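Putative glucarate dehydratase (Pseudomonas fluorescens, PDB 4IT1) probably catalyses the magnesium-dependent dehydration of D-glucarate to 5-dehydro-4-deoxy-D-glucarate, the first step of D-glucarate degradation. Local coordinates at residues V30-F35 against K413-Y418. Sequence-based numbering, arbitrary orientation.
Sequences VTPIAF and KLHDQY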
# COMPACT_ATOMS: atom_id res chain seq x y z
N VAL A 30 28.43 1.83 3.68
CA VAL A 30 28.19 1.24 2.37
C VAL A 30 29.47 0.56 1.89
O VAL A 30 30.54 1.18 1.86
CB VAL A 30 27.73 2.31 1.35
CG1 VAL A 30 27.21 1.64 0.09
CG2 VAL A 30 26.65 3.20 1.97
N THR A 31 29.36 -0.70 1.50
CA THR A 31 30.53 -1.52 1.24
C THR A 31 30.36 -2.35 -0.04
O THR A 31 29.57 -3.29 -0.07
CB THR A 31 30.84 -2.44 2.45
OG1 THR A 31 31.04 -1.64 3.62
CG2 THR A 31 32.08 -3.29 2.20
N PRO A 32 31.09 -1.98 -1.11
CA PRO A 32 31.06 -2.73 -2.37
C PRO A 32 31.77 -4.08 -2.30
O PRO A 32 32.78 -4.20 -1.61
CB PRO A 32 31.77 -1.80 -3.35
CG PRO A 32 32.55 -0.84 -2.51
CD PRO A 32 31.78 -0.68 -1.24
N ILE A 33 31.24 -5.07 -3.01
CA ILE A 33 31.79 -6.44 -3.01
C ILE A 33 31.67 -7.15 -4.36
O ILE A 33 30.87 -6.75 -5.22
CB ILE A 33 31.12 -7.36 -1.94
CG1 ILE A 33 29.61 -7.45 -2.17
CG2 ILE A 33 31.43 -6.89 -0.52
CD1 ILE A 33 29.05 -8.84 -1.97
N ALA A 34 32.43 -8.22 -4.54
CA ALA A 34 32.29 -9.04 -5.74
C ALA A 34 32.40 -10.51 -5.41
O ALA A 34 33.17 -10.91 -4.54
CB ALA A 34 33.33 -8.65 -6.78
N PHE A 35 31.62 -11.32 -6.13
CA PHE A 35 31.62 -12.75 -5.89
C PHE A 35 31.69 -13.51 -7.20
O PHE A 35 31.22 -13.03 -8.23
CB PHE A 35 30.40 -13.18 -5.07
CG PHE A 35 29.11 -12.49 -5.46
CD1 PHE A 35 28.38 -12.92 -6.57
CD2 PHE A 35 28.63 -11.43 -4.71
CE1 PHE A 35 27.20 -12.29 -6.93
CE2 PHE A 35 27.44 -10.79 -5.06
CZ PHE A 35 26.73 -11.23 -6.17
N LYS A 413 36.92 -9.44 2.97
CA LYS A 413 37.47 -10.32 1.94
C LYS A 413 36.85 -10.09 0.56
O LYS A 413 37.56 -9.97 -0.44
CB LYS A 413 37.31 -11.80 2.33
CG LYS A 413 38.06 -12.77 1.43
CD LYS A 413 37.84 -14.22 1.83
CE LYS A 413 36.46 -14.72 1.42
NZ LYS A 413 36.27 -16.16 1.74
N LEU A 414 35.52 -10.03 0.52
CA LEU A 414 34.80 -9.84 -0.75
C LEU A 414 34.85 -8.39 -1.24
O LEU A 414 34.69 -8.14 -2.44
CB LEU A 414 33.37 -10.41 -0.67
CG LEU A 414 33.24 -11.94 -0.53
CD1 LEU A 414 31.79 -12.35 -0.35
CD2 LEU A 414 33.87 -12.71 -1.69
N HIS A 415 35.08 -7.45 -0.33
CA HIS A 415 35.41 -6.06 -0.69
C HIS A 415 36.76 -5.99 -1.42
O HIS A 415 36.92 -5.18 -2.33
CB HIS A 415 35.44 -5.18 0.57
CG HIS A 415 35.84 -3.76 0.31
ND1 HIS A 415 34.95 -2.72 0.39
CD2 HIS A 415 37.04 -3.22 -0.01
CE1 HIS A 415 35.58 -1.58 0.13
NE2 HIS A 415 36.84 -1.86 -0.12
N ASP A 416 37.71 -6.83 -1.00
CA ASP A 416 39.02 -6.91 -1.65
C ASP A 416 38.89 -7.51 -3.05
O ASP A 416 39.54 -7.06 -3.99
CB ASP A 416 40.01 -7.73 -0.81
CG ASP A 416 40.35 -7.07 0.52
OD1 ASP A 416 40.13 -5.84 0.65
OD2 ASP A 416 40.83 -7.78 1.42
N GLN A 417 38.04 -8.53 -3.18
CA GLN A 417 37.81 -9.18 -4.47
C GLN A 417 37.11 -8.21 -5.42
O GLN A 417 37.24 -8.32 -6.65
CB GLN A 417 37.01 -10.48 -4.34
CG GLN A 417 37.17 -11.41 -5.54
CD GLN A 417 36.54 -12.79 -5.37
OE1 GLN A 417 37.05 -13.78 -5.89
NE2 GLN A 417 35.44 -12.87 -4.63
N TYR A 418 36.38 -7.26 -4.85
CA TYR A 418 35.79 -6.17 -5.61
C TYR A 418 36.90 -5.31 -6.21
O TYR A 418 36.92 -5.06 -7.42
CB TYR A 418 34.86 -5.33 -4.73
CG TYR A 418 34.40 -4.03 -5.35
CD1 TYR A 418 33.35 -4.01 -6.28
CD2 TYR A 418 35.00 -2.82 -5.01
CE1 TYR A 418 32.92 -2.82 -6.85
CE2 TYR A 418 34.58 -1.62 -5.57
CZ TYR A 418 33.54 -1.63 -6.49
OH TYR A 418 33.11 -0.46 -7.05
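Thr31 brings its methyl CG2 to the rim of the His415 imidazole, close to the ring plane and 3.4 Å from ND1. At Pro32 an aliphatic carbon meets a ring face: CB sits 3.5 Å above the centre of the Tyr418 ring, a CH-pi contact 10° off the ring normal. The Tyr418 ring reaches the proline because its CG stands anti to the backbone N (chi1 169°), and Leu77 of helix 74-87 touches both residues. With an alanine at Tyr418, Pro32 would probably lose the surface it rests on and Arg424 its cation-pi partner. The Pro32 carbonyl, in turn, receives a CA-H...O contact from His415. Next, Ile33 rests its CB and CG2 on the helix backbone at Leu414 and His415. Ala34 shows how an edge strand can use its outward backbone groups: its N donates to Leu414 O (3.1 Å), which also accepts the helical bond from Tyr418 N, the two donors arriving from opposite faces of the carbonyl plane. Ala34 O is met by Gln417 NE2 at 3.0 Å, a bent bond (133° at the hydrogen) from an amide that Glu379 also holds. Strand 25-36 pairs with strand 50-60 along one edge, and helix 408-421, from the C-terminal part of the chain, runs across the other, joining the three-stranded antiparallel sheet of the N-terminal capping domain characteristic of the enolase superfamily.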